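Local coordinates for dihydropteroate synthase (Mycobacterium smegmatis, PDB 6OMZ), which probably catalyses the condensation of para-aminobenzoate with 6-hydroxymethyl-7,8-dihydropterin diphosphate to give 7,8-dihydropteroate, the precursor of folates, at residues 225-230 with 269-274; 104-109 with 127-132; 88-93 with 113-118. The protein carries 1 engineered substitution. All coordinates share one frame; numbering follows the deposited sequence. Where two conformers were deposited one is given.

Contact 1 (225-230 with 269-274). With PMM (pterin-6-yl-methyl-monophosphate), chain D.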
ATOM      1  N   GLY A 225      -1.595   0.851  -5.235  1.00 12.52           N
ATOM      2  CA  GLY A 225      -2.536   1.342  -4.242  1.00 15.28           C
ATOM      3  C   GLY A 225      -3.361   2.507  -4.752  1.00 21.25           C
ATOM      4  O   GLY A 225      -2.910   3.658  -4.726  1.00 19.82           O
ATOM      5  N   ALA A 226      -4.567   2.225  -5.242  1.00 14.90           N
ATOM      6  CA  ALA A 226      -5.456   3.276  -5.731  1.00 13.53           C
ATOM      7  C   ALA A 226      -6.644   3.533  -4.813  1.00 15.89           C
ATOM      8  O   ALA A 226      -7.331   4.548  -4.978  1.00 11.39           O
ATOM      9  CB  ALA A 226      -5.982   2.921  -7.127  1.00 12.46           C
ATOM     10  N   SER A 227      -6.880   2.652  -3.849  1.00 12.60           N
ATOM     11  CA  SER A 227      -8.135   2.581  -3.100  1.00 12.14           C
ATOM     12  C   SER A 227      -8.542   3.920  -2.510  1.00 12.53           C
ATOM     13  O   SER A 227      -7.834   4.480  -1.670  1.00 15.76           O
ATOM     14  CB  SER A 227      -7.980   1.533  -1.994  1.00  8.12           C
ATOM     15  OG  SER A 227      -9.168   1.424  -1.220  1.00 14.01           O
ATOM     16  N   ARG A 228      -9.694   4.427  -2.956  1.00 12.08           N
ATOM     17  CA  ARG A 228     -10.339   5.623  -2.419  1.00 13.30           C
ATOM     18  C   ARG A 228      -9.516   6.895  -2.601  1.00  9.77           C
ATOM     19  O   ARG A 228      -9.844   7.920  -2.003  1.00 13.03           O
ATOM     20  CB  ARG A 228     -10.673   5.446  -0.933  1.00 15.74           C
ATOM     21  CG  ARG A 228     -11.527   4.206  -0.668  1.00 18.71           C
ATOM     22  CD  ARG A 228     -11.615   3.881   0.826  1.00 17.24           C
ATOM     23  NE  ARG A 228     -12.281   4.908   1.610  1.00 21.35           N
ATOM     24  CZ  ARG A 228     -13.578   4.897   1.912  1.00 27.78           C
ATOM     25  NH1 ARG A 228     -14.360   3.921   1.467  1.00 26.64           N
ATOM     26  NH2 ARG A 228     -14.097   5.867   2.655  1.00 32.05           N
ATOM     27  N   LYS A 229      -8.472   6.870  -3.413  1.00 11.93           N
ATOM     28  CA  LYS A 229      -7.579   8.017  -3.521  0.59 13.17           C
ATOM     29  C   LYS A 229      -8.265   9.195  -4.215  1.00 13.96           C
ATOM     30  O   LYS A 229      -9.289   9.050  -4.896  1.00 13.27           O
ATOM     31  CB  LYS A 229      -6.300   7.624  -4.260  0.59 12.34           C
ATOM     32  CG  LYS A 229      -5.449   6.605  -3.494  0.59 13.58           C
ATOM     33  CD  LYS A 229      -4.028   7.093  -3.308  0.59 16.66           C
ATOM     34  CE  LYS A 229      -3.234   6.175  -2.381  0.59 15.09           C
ATOM     35  NZ  LYS A 229      -2.083   5.558  -3.079  0.59  9.63           N
ATOM     36  N   ARG A 230      -7.667  10.374  -4.041  1.00 11.28           N
ATOM     37  CA  ARG A 230      -8.278  11.629  -4.463  1.00 14.46           C
ATOM     38  C   ARG A 230      -8.599  11.651  -5.954  1.00 13.15           C
ATOM     39  O   ARG A 230      -9.615  12.231  -6.358  1.00 16.45           O
ATOM     40  CB  ARG A 230      -7.354  12.791  -4.087  1.00 16.67           C
ATOM     41  CG  ARG A 230      -7.945  14.184  -4.321  1.00 27.29           C
ATOM     42  CD  ARG A 230      -7.119  15.300  -3.632  1.00 25.77           C
ATOM     43  NE  ARG A 230      -5.775  15.457  -4.202  1.00 27.50           N
ATOM     44  CZ  ARG A 230      -5.473  16.261  -5.220  1.00 37.26           C
ATOM     45  NH1 ARG A 230      -6.415  17.001  -5.798  1.00 36.12           N
ATOM     46  NH2 ARG A 230      -4.221  16.325  -5.664  1.00 44.41           N
ATOM     47  N   ARG A 269      -3.400  -2.963  -3.020  1.00  7.75           N
ATOM     48  CA  ARG A 269      -3.641  -2.562  -1.634  1.00  8.87           C
ATOM     49  C   ARG A 269      -5.000  -1.870  -1.569  1.00 12.27           C
ATOM     50  O   ARG A 269      -5.201  -0.841  -2.228  1.00  9.05           O
ATOM     51  CB  ARG A 269      -2.518  -1.636  -1.137  1.00  9.88           C
ATOM     52  CG  ARG A 269      -2.624  -1.229   0.341  1.00 10.69           C
ATOM     53  CD  ARG A 269      -1.491  -0.243   0.716  1.00 12.06           C
ATOM     54  NE  ARG A 269      -1.589   0.207   2.100  1.00 12.37           N
ATOM     55  CZ  ARG A 269      -2.339   1.232   2.508  1.00 13.87           C
ATOM     56  NH1 ARG A 269      -3.074   1.916   1.642  1.00 10.93           N
ATOM     57  NH2 ARG A 269      -2.354   1.575   3.788  1.00 12.99           N
ATOM     58  N   VAL A 270      -5.946  -2.448  -0.808  1.00 11.53           N
ATOM     59  CA  VAL A 270      -7.330  -1.978  -0.816  1.00 12.01           C
ATOM     60  C   VAL A 270      -7.910  -1.949   0.594  1.00 14.10           C
ATOM     61  O   VAL A 270      -7.523  -2.718   1.478  1.00 12.25           O
ATOM     62  CB  VAL A 270      -8.243  -2.845  -1.725  1.00 10.60           C
ATOM     63  CG1 VAL A 270      -7.731  -2.844  -3.191  1.00  9.30           C
ATOM     64  CG2 VAL A 270      -8.332  -4.279  -1.186  1.00 13.86           C
ATOM     65  N   HIS A 271      -8.878  -1.060   0.789  1.00 13.62           N
ATOM     66  CA  HIS A 271      -9.661  -1.073   2.017  1.00 11.06           C
ATOM     67  C   HIS A 271     -10.828  -2.049   1.914  1.00 13.64           C
ATOM     68  O   HIS A 271     -11.109  -2.799   2.858  1.00 14.54           O
ATOM     69  CB  HIS A 271     -10.177   0.339   2.315  1.00 13.77           C
ATOM     70  CG  HIS A 271      -9.085   1.339   2.543  1.00 15.07           C
ATOM     71  ND1 HIS A 271      -8.563   1.590   3.792  1.00 18.41           N
ATOM     72  CD2 HIS A 271      -8.413   2.140   1.681  1.00 19.67           C
ATOM     73  CE1 HIS A 271      -7.621   2.514   3.693  1.00 21.30           C
ATOM     74  NE2 HIS A 271      -7.508   2.862   2.423  1.00 14.93           N
ATOM     75  N   ASP A 272     -11.542  -2.024   0.787  1.00 13.65           N
ATOM     76  CA  ASP A 272     -12.733  -2.859   0.595  1.00 12.43           C
ATOM     77  C   ASP A 272     -12.270  -4.139  -0.079  1.00 16.77           C
ATOM     78  O   ASP A 272     -12.248  -4.254  -1.308  1.00 16.42           O
ATOM     79  CB  ASP A 272     -13.792  -2.134  -0.231  1.00 14.27           C
ATOM     80  CG  ASP A 272     -15.148  -2.841  -0.222  1.00 21.51           C
ATOM     81  OD1 ASP A 272     -15.206  -4.067   0.027  1.00 16.38           O
ATOM     82  OD2 ASP A 272     -16.166  -2.154  -0.471  1.00 20.11           O
ATOM     83  N   VAL A 273     -11.884  -5.111   0.740  1.00 13.43           N
ATOM     84  CA  VAL A 273     -11.389  -6.375   0.203  1.00 13.94           C
ATOM     85  C   VAL A 273     -12.498  -7.118  -0.539  1.00 14.66           C
ATOM     86  O   VAL A 273     -12.286  -7.631  -1.641  1.00 15.00           O
ATOM     87  CB  VAL A 273     -10.771  -7.208   1.341  1.00 15.90           C
ATOM     88  CG1 VAL A 273     -10.545  -8.655   0.909  1.00 14.42           C
ATOM     89  CG2 VAL A 273      -9.445  -6.556   1.775  1.00 13.10           C
ATOM     90  N   GLN A 274     -13.704  -7.144   0.028  1.00 10.60           N
ATOM     91  CA  GLN A 274     -14.800  -7.867  -0.609  1.00 14.54           C
ATOM     92  C   GLN A 274     -15.049  -7.376  -2.032  1.00 10.82           C
ATOM     93  O   GLN A 274     -15.263  -8.181  -2.946  1.00 13.91           O
ATOM     94  CB  GLN A 274     -16.067  -7.735   0.228  1.00 13.06           C
ATOM     95  CG  GLN A 274     -17.249  -8.465  -0.412  1.00 18.01           C
ATOM     96  CD  GLN A 274     -18.512  -8.392   0.428  1.00 24.14           C
ATOM     97  OE1 GLN A 274     -19.382  -7.551   0.199  1.00 30.69           O
ATOM     98  NE2 GLN A 274     -18.615  -9.279   1.401  1.00 19.43           N
TER
HETATM   99  N5  PMM D 303      -1.277   4.478   0.380  1.00 14.18           N
HETATM  100  C6  PMM D 303      -1.397   4.823   1.676  1.00 14.78           C
HETATM  101  C7  PMM D 303      -0.665   4.170   2.652  1.00 15.40           C
HETATM  102  N8  PMM D 303       0.220   3.196   2.409  1.00 13.64           N
HETATM  103  N1  PMM D 303       1.301   1.920   0.878  1.00 12.58           N
HETATM  104  C2  PMM D 303       1.529   1.573  -0.386  1.00 13.20           C
HETATM  105  N2  PMM D 303       2.481   0.677  -0.665  1.00 13.00           N
HETATM  106  N3  PMM D 303       0.852   2.114  -1.442  1.00 12.60           N
HETATM  107  C4  PMM D 303      -0.129   3.078  -1.341  1.00 12.74           C
HETATM  108  O4  PMM D 303      -0.708   3.496  -2.338  1.00 13.87           O
HETATM  109  C4A PMM D 303      -0.404   3.514   0.044  1.00 13.31           C
HETATM  110  C8A PMM D 303       0.347   2.885   1.112  1.00 10.53           C
HETATM  111  C9  PMM D 303      -2.264   6.009   1.984  1.00 16.08           C
HETATM  112  O10 PMM D 303      -3.656   5.672   1.746  1.00 23.78           O
HETATM  113  PA  PMM D 303      -4.737   5.104   2.827  1.00 19.05           P
HETATM  114  O1P PMM D 303      -5.980   4.876   2.046  1.00 21.55           O
HETATM  115  O2P PMM D 303      -4.202   3.805   3.433  1.00 16.53           O
HETATM  116  O3P PMM D 303      -4.909   6.142   3.928  1.00 20.79           O
HETATM  117  O   HOH W   1      -6.009  -0.134  -4.669  1.00 14.37           O
HETATM  118  O   HOH W   2     -11.215  -0.244  -1.331  1.00 20.58           O

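Contact 2 (104-109 with 127-132)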
ATOM      1  N   MET A 104       7.263   4.147   7.851  1.00 14.26           N
ATOM      2  CA  MET A 104       8.489   4.751   7.350  1.00 17.90           C
ATOM      3  C   MET A 104       9.623   4.713   8.362  1.00 17.28           C
ATOM      4  O   MET A 104      10.720   5.190   8.056  1.00 19.71           O
ATOM      5  CB  MET A 104       8.284   6.231   6.986  1.00 22.80           C
ATOM      6  CG  MET A 104       7.116   6.584   6.114  1.00 28.78           C
ATOM      7  SD  MET A 104       7.087   8.391   5.904  1.00 28.61           S
ATOM      8  CE  MET A 104       6.647   8.958   7.541  1.00 32.10           C
ATOM      9  N   HIS A 105       9.375   4.220   9.569  1.00 15.74           N
ATOM     10  CA  HIS A 105      10.305   4.382  10.679  1.00 20.59           C
ATOM     11  C   HIS A 105      10.942   3.040  11.009  1.00 16.60           C
ATOM     12  O   HIS A 105      10.234   2.062  11.263  1.00 14.69           O
ATOM     13  CB  HIS A 105       9.574   4.972  11.882  1.00 17.24           C
ATOM     14  CG  HIS A 105       8.894   6.270  11.571  1.00 21.60           C
ATOM     15  ND1 HIS A 105       7.548   6.479  11.782  1.00 17.46           N
ATOM     16  CD2 HIS A 105       9.374   7.418  11.037  1.00 23.39           C
ATOM     17  CE1 HIS A 105       7.232   7.710  11.410  1.00 18.36           C
ATOM     18  NE2 HIS A 105       8.322   8.299  10.952  1.00 21.76           N
ATOM     19  N   ALA A 106      12.279   3.005  10.988  1.00 19.01           N
ATOM     20  CA  ALA A 106      13.000   1.742  11.096  1.00 19.55           C
ATOM     21  C   ALA A 106      12.748   1.063  12.439  1.00 23.12           C
ATOM     22  O   ALA A 106      12.605  -0.166  12.506  1.00 17.63           O
ATOM     23  CB  ALA A 106      14.494   1.978  10.881  1.00 23.12           C
ATOM     24  N   ASP A 107      12.696   1.841  13.520  1.00 20.81           N
ATOM     25  CA  ASP A 107      12.485   1.244  14.833  1.00 22.96           C
ATOM     26  C   ASP A 107      11.089   0.645  14.930  1.00 20.48           C
ATOM     27  O   ASP A 107      10.897  -0.411  15.555  1.00 18.87           O
ATOM     28  CB  ASP A 107      12.710   2.287  15.939  1.00 24.39           C
ATOM     29  CG  ASP A 107      14.172   2.663  16.126  1.00 45.78           C
ATOM     30  OD1 ASP A 107      15.064   2.048  15.495  1.00 52.17           O
ATOM     31  OD2 ASP A 107      14.429   3.590  16.928  1.00 52.16           O
ATOM     32  N   VAL A 108      10.103   1.285  14.292  1.00 14.69           N
ATOM     33  CA  VAL A 108       8.752   0.740  14.262  1.00 15.68           C
ATOM     34  C   VAL A 108       8.706  -0.549  13.443  1.00 19.01           C
ATOM     35  O   VAL A 108       8.097  -1.540  13.864  1.00 14.10           O
ATOM     36  CB  VAL A 108       7.765   1.795  13.728  1.00 16.60           C
ATOM     37  CG1 VAL A 108       6.385   1.193  13.568  1.00 11.54           C
ATOM     38  CG2 VAL A 108       7.714   2.994  14.661  1.00 17.97           C
ATOM     39  N   ALA A 109       9.345  -0.559  12.266  1.00 15.53           N
ATOM     40  CA  ALA A 109       9.429  -1.774  11.463  1.00 18.85           C
ATOM     41  C   ALA A 109      10.032  -2.917  12.269  1.00 17.69           C
ATOM     42  O   ALA A 109       9.521  -4.041  12.257  1.00 14.60           O
ATOM     43  CB  ALA A 109      10.267  -1.520  10.203  1.00 16.53           C
ATOM     44  N   ARG A 127      13.644   6.347   2.077  1.00 17.30           N
ATOM     45  CA  ARG A 127      14.254   7.670   2.167  1.00 18.17           C
ATOM     46  C   ARG A 127      13.991   8.369   3.495  1.00 18.60           C
ATOM     47  O   ARG A 127      14.749   9.278   3.865  1.00 20.88           O
ATOM     48  CB  ARG A 127      13.767   8.543   1.005  1.00 27.75           C
ATOM     49  CG  ARG A 127      14.124   7.952  -0.353  1.00 29.22           C
ATOM     50  CD  ARG A 127      13.891   8.930  -1.482  1.00 38.26           C
ATOM     51  NE  ARG A 127      14.703  10.141  -1.358  1.00 40.55           N
ATOM     52  CZ  ARG A 127      15.945  10.262  -1.824  1.00 46.48           C
ATOM     53  NH1 ARG A 127      16.529   9.242  -2.441  1.00 45.21           N
ATOM     54  NH2 ARG A 127      16.607  11.403  -1.676  1.00 46.89           N
ATOM     55  N   ALA A 128      12.959   7.948   4.238  1.00 16.90           N
ATOM     56  CA  ALA A 128      12.615   8.650   5.472  1.00 19.79           C
ATOM     57  C   ALA A 128      13.587   8.302   6.588  1.00 20.42           C
ATOM     58  O   ALA A 128      13.927   9.158   7.410  1.00 20.97           O
ATOM     59  CB  ALA A 128      11.182   8.316   5.901  1.00 16.59           C
ATOM     60  N   ASP A 129      14.056   7.061   6.625  1.00 16.69           N
ATOM     61  CA  ASP A 129      14.887   6.577   7.725  1.00 21.39           C
ATOM     62  C   ASP A 129      16.128   5.886   7.175  1.00 17.36           C
ATOM     63  O   ASP A 129      16.004   4.786   6.596  1.00 20.51           O
ATOM     64  CB  ASP A 129      14.071   5.632   8.605  1.00 17.32           C
ATOM     65  CG  ASP A 129      14.713   5.391   9.952  1.00 21.24           C
ATOM     66  OD1 ASP A 129      15.958   5.287   9.993  1.00 23.53           O
ATOM     67  OD2 ASP A 129      13.973   5.329  10.962  1.00 21.31           O
ATOM     68  N   PRO A 130      17.326   6.459   7.341  1.00 19.71           N
ATOM     69  CA  PRO A 130      18.536   5.806   6.812  1.00 30.75           C
ATOM     70  C   PRO A 130      18.817   4.449   7.438  1.00 31.46           C
ATOM     71  O   PRO A 130      19.653   3.698   6.911  1.00 27.89           O
ATOM     72  CB  PRO A 130      19.655   6.814   7.128  1.00 24.93           C
ATOM     73  CG  PRO A 130      19.145   7.581   8.294  1.00 33.87           C
ATOM     74  CD  PRO A 130      17.652   7.693   8.083  1.00 22.35           C
ATOM     75  N   GLY A 131      18.149   4.111   8.538  1.00 25.61           N
ATOM     76  CA  GLY A 131      18.287   2.807   9.151  1.00 23.11           C
ATOM     77  C   GLY A 131      17.372   1.731   8.605  1.00 17.89           C
ATOM     78  O   GLY A 131      17.521   0.564   8.990  1.00 19.26           O
ATOM     79  N   MET A 132      16.423   2.086   7.727  1.00 14.34           N
ATOM     80  CA  MET A 132      15.459   1.095   7.252  1.00 16.62           C
ATOM     81  C   MET A 132      16.139   0.005   6.435  1.00 15.90           C
ATOM     82  O   MET A 132      15.847  -1.183   6.622  1.00 17.36           O
ATOM     83  CB  MET A 132      14.364   1.768   6.429  1.00 19.99           C
ATOM     84  CG  MET A 132      13.183   0.843   6.085  1.00 14.82           C
ATOM     85  SD  MET A 132      12.246   0.305   7.538  1.00 18.95           S
ATOM     86  CE  MET A 132      11.103   1.680   7.740  1.00 15.82           C
TER
HETATM   87  O   HOH W   3      12.312   4.617   5.668  1.00 14.60           O
HETATM   88  O   HOH W   4      14.051   4.470  13.423  1.00 22.48           O

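Contact 3 (88-93 with 113-118)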
ATOM      1  N   VAL A  88      -1.908  -5.583  17.704  1.00 15.09           N
ATOM      2  CA  VAL A  88      -2.735  -6.040  16.596  1.00 15.33           C
ATOM      3  C   VAL A  88      -1.974  -7.064  15.771  1.00 11.86           C
ATOM      4  O   VAL A  88      -2.510  -8.117  15.407  1.00 14.82           O
ATOM      5  CB  VAL A  88      -3.175  -4.837  15.740  1.00 18.93           C
ATOM      6  CG1 VAL A  88      -3.915  -5.302  14.479  1.00 19.05           C
ATOM      7  CG2 VAL A  88      -4.040  -3.885  16.568  1.00 17.59           C
ATOM      8  N   ILE A  89      -0.712  -6.769  15.470  1.00 15.43           N
ATOM      9  CA  ILE A  89       0.101  -7.681  14.677  1.00 13.88           C
ATOM     10  C   ILE A  89       0.299  -8.995  15.417  1.00 15.91           C
ATOM     11  O   ILE A  89       0.248 -10.072  14.812  1.00 18.13           O
ATOM     12  CB  ILE A  89       1.444  -7.011  14.322  1.00 14.68           C
ATOM     13  CG1 ILE A  89       1.200  -5.802  13.403  1.00 13.77           C
ATOM     14  CG2 ILE A  89       2.394  -8.009  13.648  1.00 15.00           C
ATOM     15  CD1 ILE A  89       2.443  -4.900  13.236  1.00 15.59           C
ATOM     16  N   ARG A  90       0.538  -8.932  16.731  1.00 12.02           N
ATOM     17  CA  ARG A  90       0.745 -10.161  17.494  1.00 16.78           C
ATOM     18  C   ARG A  90      -0.470 -11.081  17.417  1.00 21.25           C
ATOM     19  O   ARG A  90      -0.330 -12.297  17.219  1.00 18.44           O
ATOM     20  CB  ARG A  90       1.079  -9.845  18.955  1.00 19.56           C
ATOM     21  CG  ARG A  90       2.564  -9.616  19.226  1.00 28.92           C
ATOM     22  CD  ARG A  90       2.862  -9.590  20.731  1.00 30.09           C
ATOM     23  NE  ARG A  90       2.259  -8.425  21.381  1.00 33.48           N
ATOM     24  CZ  ARG A  90       2.851  -7.235  21.487  1.00 33.15           C
ATOM     25  NH1 ARG A  90       4.065  -7.047  20.986  1.00 30.62           N
ATOM     26  NH2 ARG A  90       2.226  -6.232  22.092  1.00 29.87           N
ATOM     27  N   GLU A  91      -1.676 -10.525  17.561  1.00 15.78           N
ATOM     28  CA  GLU A  91      -2.859 -11.387  17.566  1.00 18.73           C
ATOM     29  C   GLU A  91      -3.167 -11.937  16.172  1.00 19.14           C
ATOM     30  O   GLU A  91      -3.583 -13.096  16.034  1.00 19.33           O
ATOM     31  CB  GLU A  91      -4.052 -10.627  18.141  1.00 22.22           C
ATOM     32  CG  GLU A  91      -3.785 -10.110  19.543  1.00 43.94           C
ATOM     33  CD  GLU A  91      -5.023  -9.587  20.240  1.00 61.51           C
ATOM     34  OE1 GLU A  91      -6.131 -10.089  19.953  1.00 68.77           O
ATOM     35  OE2 GLU A  91      -4.883  -8.673  21.080  1.00 66.29           O
ATOM     36  N   LEU A  92      -2.958 -11.136  15.124  1.00 15.60           N
ATOM     37  CA  LEU A  92      -3.223 -11.627  13.774  1.00 22.04           C
ATOM     38  C   LEU A  92      -2.178 -12.650  13.344  1.00 18.84           C
ATOM     39  O   LEU A  92      -2.502 -13.635  12.671  1.00 16.94           O
ATOM     40  CB  LEU A  92      -3.275 -10.457  12.788  1.00 16.86           C
ATOM     41  CG  LEU A  92      -4.434  -9.462  12.956  1.00 15.92           C
ATOM     42  CD1 LEU A  92      -4.292  -8.301  11.985  1.00 19.20           C
ATOM     43  CD2 LEU A  92      -5.798 -10.156  12.766  1.00 17.66           C
ATOM     44  N   ALA A  93      -0.914 -12.427  13.715  1.00 19.43           N
ATOM     45  CA  ALA A  93       0.132 -13.382  13.371  1.00 21.06           C
ATOM     46  C   ALA A  93      -0.100 -14.723  14.050  1.00 18.09           C
ATOM     47  O   ALA A  93       0.213 -15.768  13.474  1.00 21.83           O
ATOM     48  CB  ALA A  93       1.506 -12.818  13.749  1.00 21.94           C
ATOM     49  N   LEU A 113       8.187  -6.426  13.147  1.00 15.33           N
ATOM     50  CA  LEU A 113       8.739  -7.727  12.781  1.00 13.63           C
ATOM     51  C   LEU A 113       8.859  -8.639  13.995  1.00 14.63           C
ATOM     52  O   LEU A 113       8.552  -9.839  13.916  1.00 16.65           O
ATOM     53  CB  LEU A 113      10.105  -7.551  12.109  1.00 13.89           C
ATOM     54  CG  LEU A 113      10.074  -6.854  10.748  1.00 18.46           C
ATOM     55  CD1 LEU A 113      11.462  -6.550  10.215  1.00 17.38           C
ATOM     56  CD2 LEU A 113       9.301  -7.707   9.745  1.00 16.56           C
ATOM     57  N   GLU A 114       9.337  -8.096  15.123  1.00 16.47           N
ATOM     58  CA  GLU A 114       9.341  -8.871  16.360  1.00 16.47           C
ATOM     59  C   GLU A 114       7.950  -9.393  16.686  1.00 14.39           C
ATOM     60  O   GLU A 114       7.805 -10.493  17.232  1.00 20.93           O
ATOM     61  CB  GLU A 114       9.852  -8.029  17.531  1.00 16.49           C
ATOM     62  CG  GLU A 114      11.281  -7.534  17.404  1.00 18.97           C
ATOM     63  CD  GLU A 114      11.666  -6.652  18.578  1.00 28.20           C
ATOM     64  OE1 GLU A 114      11.642  -7.154  19.723  1.00 27.90           O
ATOM     65  OE2 GLU A 114      11.977  -5.455  18.367  1.00 29.18           O
ATOM     66  N   ALA A 115       6.914  -8.604  16.383  1.00 13.26           N
ATOM     67  CA  ALA A 115       5.553  -8.994  16.725  1.00 15.31           C
ATOM     68  C   ALA A 115       4.938  -9.976  15.737  1.00 15.27           C
ATOM     69  O   ALA A 115       3.837 -10.473  16.002  1.00 17.82           O
ATOM     70  CB  ALA A 115       4.648  -7.762  16.816  1.00 18.74           C
ATOM     71  N   GLY A 116       5.588 -10.243  14.608  1.00 25.95           N
ATOM     72  CA  GLY A 116       5.112 -11.254  13.677  1.00 29.75           C
ATOM     73  C   GLY A 116       4.839 -10.766  12.270  1.00 24.27           C
ATOM     74  O   GLY A 116       4.410 -11.574  11.434  1.00 23.65           O
ATOM     75  N   ALA A 117       5.043  -9.487  11.961  1.00 19.70           N
ATOM     76  CA  ALA A 117       4.920  -9.026  10.590  1.00 16.88           C
ATOM     77  C   ALA A 117       5.987  -9.696   9.733  1.00 24.61           C
ATOM     78  O   ALA A 117       7.085 -10.001  10.202  1.00 21.81           O
ATOM     79  CB  ALA A 117       5.069  -7.507  10.509  1.00 15.76           C
ATOM     80  N   HIS A 118       5.653  -9.938   8.471  1.00 14.82           N
ATOM     81  CA  HIS A 118       6.566 -10.614   7.553  1.00 14.44           C
ATOM     82  C   HIS A 118       6.930  -9.795   6.325  1.00 12.23           C
ATOM     83  O   HIS A 118       7.690 -10.285   5.483  1.00 20.09           O
ATOM     84  CB  HIS A 118       5.975 -11.955   7.095  1.00 17.71           C
ATOM     85  CG  HIS A 118       6.096 -13.045   8.115  1.00 30.85           C
ATOM     86  ND1 HIS A 118       5.358 -14.208   8.053  1.00 35.63           N
ATOM     87  CD2 HIS A 118       6.876 -13.153   9.218  1.00 35.52           C
ATOM     88  CE1 HIS A 118       5.673 -14.983   9.077  1.00 38.35           C
ATOM     89  NE2 HIS A 118       6.590 -14.365   9.800  1.00 37.95           N
TER

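Contact 1 (225-230 with 269-274)
Gly225 runs past Arg269 with its CA 4.0 Å from Arg269 O, where the chain follows strand 223-224 alongside strand 267-270. A glycine suits this place because a side chain here would collide with O4 of the bound pterin-6-yl-methyl-monophosphate. Ala226 is small and buried; its N gives a hydrogen bond to a water that donates to Arg269 O, so one water bridges the two backbones. At Ser227 the hydroxyl stands anti to the backbone N (chi1 180°), which carries OG to the edge of the His271 ring, 3.1 Å from CD2. A second water joins Ser227 OG to Asp272 N. Arg228 bends at its third torsion, and its side chain crosses that of His271 at about a right angle, CD lying 3.7 Å from His271 CD2, while its guanidinium forms salt bridges with Asp247 and Glu250. Lys229 ends a type II turn and sits at the N-cap of helix 230-235; in one of its two conformers, NZ donates to Gly225 O and to the pterin O4, each at 2.6 Å. Over one face of the pterin, the extended Arg269 lays one guanidinium face against N8 and grips phosphate O2P with both NH1 (2.8 Å) and NH2 (2.9 Å); Asp63 and Asp102 hold the same group by salt bridges. His271 NE2 donates to O1P at 2.6 Å. Lys229, Arg269 and His271 thus reach pterin and phosphate from the C-terminal ends of adjacent parallel strands and the loops that follow, the usual place for a TIM-barrel active site and here the pterin pocket of dihydropteroate synthase.

Contact 2 (104-109 with 127-132)
Asp129 reaches across to the start of helix 106-114. CB rests 3.4 Å from Met104 O, a carbonyl that also takes a hydrogen bond from a water weakly linked to Asp129 N. CG, anti to the backbone N (chi1 -164°), leans over the methyl of Ala106, 3.5 Å from its CB. OD1 turns back and accepts from Gly131 N within its own segment, a capping bond before helix 132-139. OD2 accepts from Ala106 N at 2.9 Å in a nearly straight bond (169°) that comes from above the carboxylate plane, and a water joins it to Asp107 N. Aspartate is short enough to serve both helix starts, where a negative charge is probably favourable against the positive end of the helix dipole. Ala106 is small enough for its methyl to lie against the same carboxylate face that its N approaches. On the buried side the flexible, twice-bent Met132 packs against residues 104-105 and the first helical turn, SD 3.8 Å from Ala109 CB and CE 3.4 Å from Met104 C. Together these contacts join the N-terminal ends of consecutive helices in a TIM barrel, beside the C-terminal ends of strands 98-102 and 119-122.

Contact 3 (88-93 with 113-118)
Ala115 meets helix 78-93 at the close of helix 106-114, its CB lying 3.7 Å from Arg90 CG and 3.9 Å from Ile89 CG2. Its carbonyl oxygen faces the same helix, Ala115 O taking a CA-H...O contact from Arg90 CA at 3.4 Å. A small residue is well placed here, because the CA atoms of Arg90 and Ala115 are 5.0 Å apart. Gly116 follows with a positive phi of 122° and closes the Schellman motif that ends the helix. Glycine is needed twice over: at these backbone angles a CB would press on the preceding carbonyl, and it would also run into Ala93 CB, which packs 3.9 Å from Gly116 CA. Ala117 then takes the chain inward, where its N lies 3.5 Å from Ile89 CG2 and its CB 4.2 Å from that same methyl. Ile89 CG2 stands anti to the backbone N, and this directs the branch at the turn, while the side chain as a whole also touches Ile99 and Ile101 of strand 98-102 and Val64 of strand 61-65. The contact packs two neighbouring outer helices of a TIM barrel at their C-terminal ends, where the turn after helix 106-114 leads into strand 119-122.

The three contacts belong to one TIM barrel. Contact 1 lies at the C-terminal ends of the strands and holds four residues of the pterin pocket. Contacts 2 and 3 share helix 106-114: contact 2 fixes its start to the loop before helix 132-139, and contact 3 packs its end against helix 78-93, so the helix is tied to a neighbour on each side along the chain. Their centres are about 18 Å apart. From contact 1 the centres of contacts 2 and 3 lie about 24 Å and 22 Å away, with nearest atoms about 11 Å and 12 Å apart. Contact 3 is remote from the ligand, its Ile89 side chain being about 14 Å away.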